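Local atomic coordinates of possible thiol-disulfide isomerase (Cytophaga hutchinsonii, PDB entry 3HCZ), a protein that may rearrange or reduce disulfide bonds, being a possible thiol-disulfide isomerase whose domain belongs to the AhpC/TSA family of the thioredoxin clan. Residues Lys9-Leu14 against Tyr116-Asn121; Tyr33-Phe38 against Pro51-Trp56. One frame throughout, in Å; residues are numbered along the deposited sequence. Where two conformers were deposited one is given.

Contact 1 of 2, residues Lys9-Leu14 against Tyr116-Asn121. With SO4 (sulfate ion), chain B.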
loop_
_atom_site.group_PDB
_atom_site.type_symbol
_atom_site.label_atom_id
_atom_site.label_comp_id
_atom_site.label_asym_id
_atom_site.label_seq_id
_atom_site.Cartn_x
_atom_site.Cartn_y
_atom_site.Cartn_z
ATOM N N LYS A 9 -0.474 -3.216 -16.128
ATOM C CA LYS A 9 0.250 -4.465 -15.847
ATOM C C LYS A 9 -0.053 -4.857 -14.419
ATOM O O LYS A 9 -0.337 -3.969 -13.593
ATOM C CB LYS A 9 1.749 -4.262 -16.009
ATOM C CG LYS A 9 2.128 -3.721 -17.383
ATOM C CD LYS A 9 2.192 -4.860 -18.381
ATOM C CE LYS A 9 2.795 -4.471 -19.708
ATOM N NZ LYS A 9 1.677 -4.382 -20.672
ATOM N N LYS A 10 -0.025 -6.161 -14.128
ATOM C CA LYS A 10 -0.241 -6.642 -12.742
ATOM C C LYS A 10 0.962 -6.205 -11.901
ATOM O O LYS A 10 2.118 -6.325 -12.353
ATOM C CB LYS A 10 -0.469 -8.168 -12.717
ATOM C CG LYS A 10 -1.247 -8.667 -11.490
ATOM C CD LYS A 10 -1.776 -10.111 -11.691
ATOM C CE LYS A 10 -2.243 -10.792 -10.381
ATOM N NZ LYS A 10 -2.750 -12.234 -10.621
ATOM N N ALA A 11 0.707 -5.634 -10.719
ATOM C CA ALA A 11 1.783 -5.217 -9.822
ATOM C C ALA A 11 2.542 -6.491 -9.432
ATOM O O ALA A 11 1.916 -7.555 -9.311
ATOM C CB ALA A 11 1.224 -4.534 -8.569
ATOM N N PRO A 12 3.883 -6.410 -9.267
ATOM C CA PRO A 12 4.604 -7.608 -8.795
ATOM C C PRO A 12 4.034 -8.138 -7.473
ATOM O O PRO A 12 3.717 -7.339 -6.571
ATOM C CB PRO A 12 6.022 -7.086 -8.549
ATOM C CG PRO A 12 6.181 -5.938 -9.563
ATOM C CD PRO A 12 4.802 -5.324 -9.683
ATOM N N ASN A 13 3.937 -9.456 -7.333
ATOM C CA ASN A 13 3.394 -10.028 -6.081
ATOM C C ASN A 13 4.392 -9.710 -4.953
ATOM O O ASN A 13 5.579 -9.483 -5.193
ATOM C CB ASN A 13 3.161 -11.554 -6.220
ATOM C CG ASN A 13 2.209 -12.134 -5.157
ATOM O OD1 ASN A 13 1.688 -11.433 -4.265
ATOM N ND2 ASN A 13 1.980 -13.442 -5.252
ATOM N N LEU A 14 3.882 -9.660 -3.728
ATOM C CA LEU A 14 4.701 -9.421 -2.516
ATOM C C LEU A 14 4.390 -10.552 -1.537
ATOM O O LEU A 14 3.226 -10.842 -1.258
ATOM C CB LEU A 14 4.339 -8.073 -1.880
ATOM C CG LEU A 14 4.771 -6.886 -2.761
ATOM C CD1 LEU A 14 4.073 -5.604 -2.281
ATOM C CD2 LEU A 14 6.252 -6.707 -2.595
ATOM N N TYR A 116 0.633 3.117 -4.805
ATOM C CA TYR A 116 0.034 2.650 -6.066
ATOM C C TYR A 116 -1.409 2.312 -5.821
ATOM O O TYR A 116 -1.747 1.873 -4.732
ATOM C CB TYR A 116 0.738 1.386 -6.582
ATOM C CG TYR A 116 2.170 1.639 -7.004
ATOM C CD1 TYR A 116 2.476 1.914 -8.340
ATOM C CD2 TYR A 116 3.226 1.614 -6.064
ATOM C CE1 TYR A 116 3.811 2.129 -8.742
ATOM C CE2 TYR A 116 4.563 1.863 -6.461
ATOM C CZ TYR A 116 4.842 2.109 -7.799
ATOM O OH TYR A 116 6.130 2.371 -8.256
ATOM N N VAL A 117 -2.280 2.490 -6.815
ATOM C CA VAL A 117 -3.641 2.017 -6.687
ATOM C C VAL A 117 -3.756 0.842 -7.654
ATOM O O VAL A 117 -3.374 0.934 -8.834
ATOM C CB VAL A 117 -4.690 3.121 -7.041
ATOM C CG1 VAL A 117 -6.116 2.602 -6.861
ATOM C CG2 VAL A 117 -4.441 4.385 -6.147
ATOM N N LEU A 118 -4.289 -0.267 -7.150
ATOM C CA LEU A 118 -4.475 -1.465 -7.977
ATOM C C LEU A 118 -5.963 -1.779 -8.057
ATOM O O LEU A 118 -6.692 -1.569 -7.084
ATOM C CB LEU A 118 -3.803 -2.691 -7.319
ATOM C CG LEU A 118 -2.370 -2.474 -6.812
ATOM C CD1 LEU A 118 -1.751 -3.687 -6.073
ATOM C CD2 LEU A 118 -1.430 -1.991 -7.975
ATOM N N ASP A 119 -6.378 -2.357 -9.173
ATOM C CA ASP A 119 -7.775 -2.810 -9.293
ATOM C C ASP A 119 -8.041 -4.174 -8.598
ATOM O O ASP A 119 -7.170 -4.712 -7.864
ATOM C CB ASP A 119 -8.253 -2.783 -10.770
ATOM C CG ASP A 119 -7.726 -3.947 -11.606
ATOM O OD1 ASP A 119 -7.006 -4.840 -11.119
ATOM O OD2 ASP A 119 -8.061 -3.984 -12.802
ATOM N N LYS A 120 -9.241 -4.737 -8.810
ATOM C CA LYS A 120 -9.588 -5.995 -8.132
ATOM C C LYS A 120 -8.617 -7.139 -8.463
ATOM O O LYS A 120 -8.412 -8.024 -7.620
ATOM C CB LYS A 120 -11.023 -6.449 -8.397
ATOM C CG LYS A 120 -11.233 -7.017 -9.759
ATOM C CD LYS A 120 -12.581 -7.774 -9.839
ATOM C CE LYS A 120 -12.348 -9.272 -9.697
ATOM N NZ LYS A 120 -13.135 -9.830 -8.554
ATOM N N ASN A 121 -8.010 -7.095 -9.654
ATOM C CA ASN A 121 -7.063 -8.138 -10.084
ATOM C C ASN A 121 -5.592 -7.727 -9.958
ATOM O O ASN A 121 -4.697 -8.350 -10.578
ATOM C CB ASN A 121 -7.402 -8.553 -11.505
ATOM C CG ASN A 121 -8.821 -9.045 -11.625
ATOM O OD1 ASN A 121 -9.270 -9.919 -10.850
ATOM N ND2 ASN A 121 -9.563 -8.454 -12.548
HETATM S S SO4 B . 5.035 -11.944 -10.115
HETATM O O1 SO4 B . 4.772 -10.521 -10.283
HETATM O O2 SO4 B . 4.829 -12.331 -8.733
HETATM O O3 SO4 B . 4.111 -12.801 -10.874
HETATM O O4 SO4 B . 6.426 -12.152 -10.541
#

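Contact 2 of 2, residues Tyr33-Phe38 against Pro51-Trp56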
loop_
_atom_site.group_PDB
_atom_site.type_symbol
_atom_site.label_atom_id
_atom_site.label_comp_id
_atom_site.label_asym_id
_atom_site.label_seq_id
_atom_site.Cartn_x
_atom_site.Cartn_y
_atom_site.Cartn_z
ATOM N N TYR A 33 -10.482 -2.472 -4.671
ATOM C CA TYR A 33 -9.247 -1.706 -4.968
ATOM C C TYR A 33 -8.301 -2.010 -3.843
ATOM O O TYR A 33 -8.747 -2.103 -2.688
ATOM C CB TYR A 33 -9.424 -0.185 -4.921
ATOM C CG TYR A 33 -10.351 0.299 -5.970
ATOM C CD1 TYR A 33 -9.967 0.313 -7.317
ATOM C CD2 TYR A 33 -11.633 0.719 -5.632
ATOM C CE1 TYR A 33 -10.900 0.747 -8.329
ATOM C CE2 TYR A 33 -12.545 1.150 -6.623
ATOM C CZ TYR A 33 -12.152 1.166 -7.959
ATOM O OH TYR A 33 -13.061 1.592 -8.928
ATOM N N THR A 34 -7.026 -2.191 -4.182
ATOM C CA THR A 34 -5.964 -2.294 -3.180
ATOM C C THR A 34 -5.027 -1.110 -3.339
ATOM O O THR A 34 -4.499 -0.864 -4.439
ATOM C CB THR A 34 -5.118 -3.598 -3.293
ATOM O OG1 THR A 34 -5.982 -4.722 -3.204
ATOM C CG2 THR A 34 -4.000 -3.670 -2.156
ATOM N N ILE A 35 -4.820 -0.374 -2.246
ATOM C CA ILE A 35 -3.839 0.686 -2.207
ATOM C C ILE A 35 -2.520 0.046 -1.738
ATOM O O ILE A 35 -2.434 -0.445 -0.606
ATOM C CB ILE A 35 -4.277 1.823 -1.241
ATOM C CG1 ILE A 35 -5.738 2.247 -1.486
ATOM C CG2 ILE A 35 -3.315 3.021 -1.322
ATOM C CD1 ILE A 35 -6.055 2.602 -2.933
ATOM N N LEU A 36 -1.529 0.033 -2.607
ATOM C CA LEU A 36 -0.272 -0.487 -2.249
ATOM C C LEU A 36 0.533 0.690 -1.684
ATOM O O LEU A 36 0.825 1.648 -2.402
ATOM C CB LEU A 36 0.370 -1.167 -3.470
ATOM C CG LEU A 36 1.783 -1.681 -3.310
ATOM C CD1 LEU A 36 1.959 -2.607 -2.035
ATOM C CD2 LEU A 36 2.067 -2.459 -4.615
ATOM N N PHE A 37 0.903 0.616 -0.406
ATOM C CA PHE A 37 1.555 1.783 0.256
ATOM C C PHE A 37 2.878 1.446 0.940
ATOM O O PHE A 37 2.895 0.810 1.991
ATOM C CB PHE A 37 0.544 2.408 1.245
ATOM C CG PHE A 37 1.001 3.659 1.890
ATOM C CD1 PHE A 37 1.134 4.849 1.152
ATOM C CD2 PHE A 37 1.311 3.669 3.250
ATOM C CE1 PHE A 37 1.560 6.050 1.796
ATOM C CE2 PHE A 37 1.738 4.850 3.883
ATOM C CZ PHE A 37 1.853 6.037 3.148
ATOM N N PHE A 38 3.992 1.926 0.375
ATOM C CA PHE A 38 5.307 1.615 0.929
ATOM C C PHE A 38 5.731 2.761 1.831
ATOM O O PHE A 38 5.684 3.932 1.421
ATOM C CB PHE A 38 6.366 1.399 -0.169
ATOM C CG PHE A 38 6.058 0.272 -1.115
ATOM C CD1 PHE A 38 6.528 -1.038 -0.855
ATOM C CD2 PHE A 38 5.336 0.516 -2.305
ATOM C CE1 PHE A 38 6.228 -2.121 -1.727
ATOM C CE2 PHE A 38 5.047 -0.558 -3.213
ATOM C CZ PHE A 38 5.481 -1.878 -2.922
ATOM N N PRO A 51 -0.695 8.496 8.545
ATOM C CA PRO A 51 -1.931 8.567 9.313
ATOM C C PRO A 51 -3.072 9.211 8.523
ATOM O O PRO A 51 -4.238 8.884 8.762
ATOM C CB PRO A 51 -1.547 9.442 10.521
ATOM C CG PRO A 51 -0.344 10.241 10.038
ATOM C CD PRO A 51 0.393 9.238 9.210
ATOM N N LYS A 52 -2.756 10.133 7.622
ATOM C CA LYS A 52 -3.791 10.731 6.812
ATOM C C LYS A 52 -4.422 9.729 5.840
ATOM O O LYS A 52 -5.620 9.785 5.586
ATOM C CB LYS A 52 -3.260 11.945 6.055
ATOM C CG LYS A 52 -3.140 13.171 6.968
ATOM C CD LYS A 52 -2.581 14.368 6.220
ATOM C CE LYS A 52 -2.650 15.649 7.039
ATOM N NZ LYS A 52 -4.050 16.166 7.146
ATOM N N LEU A 53 -3.602 8.846 5.267
ATOM C CA LEU A 53 -4.115 7.765 4.425
ATOM C C LEU A 53 -4.988 6.860 5.297
ATOM O O LEU A 53 -6.013 6.352 4.845
ATOM C CB LEU A 53 -2.970 6.948 3.798
ATOM C CG LEU A 53 -3.445 5.820 2.859
ATOM C CD1 LEU A 53 -4.290 6.363 1.671
ATOM C CD2 LEU A 53 -2.270 4.962 2.365
ATOM N N TYR A 54 -4.576 6.660 6.547
ATOM C CA TYR A 54 -5.366 5.795 7.450
ATOM C C TYR A 54 -6.735 6.416 7.690
ATOM O O TYR A 54 -7.740 5.720 7.600
ATOM C CB TYR A 54 -4.634 5.495 8.757
ATOM C CG TYR A 54 -5.305 4.391 9.568
ATOM C CD1 TYR A 54 -5.023 3.045 9.305
ATOM C CD2 TYR A 54 -6.230 4.702 10.559
ATOM C CE1 TYR A 54 -5.659 2.012 10.051
ATOM C CE2 TYR A 54 -6.849 3.706 11.303
ATOM C CZ TYR A 54 -6.546 2.347 11.027
ATOM O OH TYR A 54 -7.147 1.355 11.757
ATOM N N ASP A 55 -6.772 7.726 7.959
ATOM C CA ASP A 55 -8.023 8.432 8.142
ATOM C C ASP A 55 -8.887 8.323 6.901
ATOM O O ASP A 55 -10.081 8.085 7.014
ATOM C CB ASP A 55 -7.792 9.911 8.422
ATOM C CG ASP A 55 -7.131 10.164 9.746
ATOM O OD1 ASP A 55 -7.219 9.329 10.682
ATOM O OD2 ASP A 55 -6.529 11.251 9.852
ATOM N N TRP A 56 -8.275 8.522 5.732
ATOM C CA TRP A 56 -8.975 8.372 4.442
ATOM C C TRP A 56 -9.556 6.946 4.291
ATOM O O TRP A 56 -10.695 6.780 3.874
ATOM C CB TRP A 56 -8.046 8.733 3.267
ATOM C CG TRP A 56 -8.689 8.473 1.917
ATOM C CD1 TRP A 56 -9.393 9.371 1.142
ATOM C CD2 TRP A 56 -8.711 7.225 1.199
ATOM N NE1 TRP A 56 -9.848 8.755 -0.006
ATOM C CE2 TRP A 56 -9.456 7.441 0.008
ATOM C CE3 TRP A 56 -8.190 5.939 1.459
ATOM C CZ2 TRP A 56 -9.668 6.430 -0.938
ATOM C CZ3 TRP A 56 -8.412 4.924 0.517
ATOM C CH2 TRP A 56 -9.155 5.180 -0.664
#

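Contact 1 of 2, residues Lys9-Leu14 against Tyr116-Asn121
Over one side of the thioredoxin-like sheet, the loop that precedes strand 33-39 packs against the end of strand 114-118, a strand with neighbours on both sides, and the turn after it through Ala-11 and Leu-118, and through Lys-10 and Asn-121. CB of Ala-11 lies 3.7 Å from CD2 of Leu-118 and 4.0 Å from its CD1, so the methyl meets both branches of the isobutyl group. CB of Leu-118 points toward the loop, and with CG anti to the carbonyl carbon (chi1 -47°) both methyls reach Ala-11. A small methyl suits the inner position, where Tyr-107 and Ile-124 also touch Ala-11, and a branched leucine fills the sheet side. Nearer solvent, Lys-10 runs out extended and lays its methylenes alongside the backbone carbonyl of Asn-121, while also making a cation-pi contact with Tyr-27. The turn that offers this carbonyl is an Asx turn: Asp-119 OD1 accepts from Asn-121 N at 2.9 Å, met from above the carboxylate plane. On the loop, a sulfate, probably from the crystallisation liquor, takes a hydrogen bond from Asn-13 N to O1 at 3.2 Å. Closest of the lysine's carbons to the turn is CE, 3.5 Å from Asn-121 O.

Contact 2 of 2, residues Tyr33-Phe38 against Pro51-Trp56
Leu-53, Ile-35 and Phe-37 bring together the strand and helix that open a beta-alpha-beta unit of the thioredoxin-like fold, made of strand 33-39, helix 49-60 and strand 65-71. The two short segments run nearly antiparallel, 163° between their directions, with their axes 11.6 Å apart at closest approach, and large apolar side chains bridge that distance. Leu-53 has the most surface buried and is the hub. Its CG stands anti to the backbone N (chi1 -178°), which carries the fork off the helix toward the sheet, where CD2 meets the strand. That methyl sits over one face of the Phe-37 ring, 3.7 Å from the ring centroid and 19° off the normal, a CH-pi contact. Ile-35 has two conformers, and its touches are loose and less certain: in one of them CG2 lies 4.3 Å from Leu-53 CD2, and CG1 meets Trp-56 CZ3 obliquely at 4.3 Å.

Ile-35 and Phe-37, two residues apart on the strand, both point toward the helix, whereas Leu-36 between them points away; this alternation lets a beta-branched isoleucine and a flat phenylalanine line the same side of the sheet. Leu-115 of the neighbouring strand touches both. Without the ring, with an alanine here in place of Phe-37, Leu-53 CD2 is likely to lose the face it rests on and to be held less firmly. One helical turn beyond Leu-53, Trp-56 extends the apolar layer while its indole NE1 hydrogen-bonds Asp-135, so the polar edge of this buried ring is satisfied. Leu-134 touches both Leu-53 and Trp-56, bringing helix 134-147 into the same core. Over the phenylalanine ring, Leu-53 CD2 is offset toward the rim, with Phe-37 CG 3.6 Å away.

In the fold
The centres of contacts 1 and 2 lie 14 Å apart, and both reach the same five-stranded mixed sheet through neighbouring antiparallel strands, 114-118 and 33-39. Backbone pairing joins them directly: Leu-118 N to Thr-34 O and Tyr-116 O to Leu-36 N are probable hydrogen bonds, each 2.8 Å long. Leu-14 also packs on Leu-36, which points away from helix 49-60, so the loop and the helix serve different sides of strand 33-39. Along the chain, both segments of contact 2 fall between those of contact 1. The short-range strand-helix packing is thus enclosed by a long-range closure in which strand 114-118, late in the chain, meets the loop 9-14 near its start.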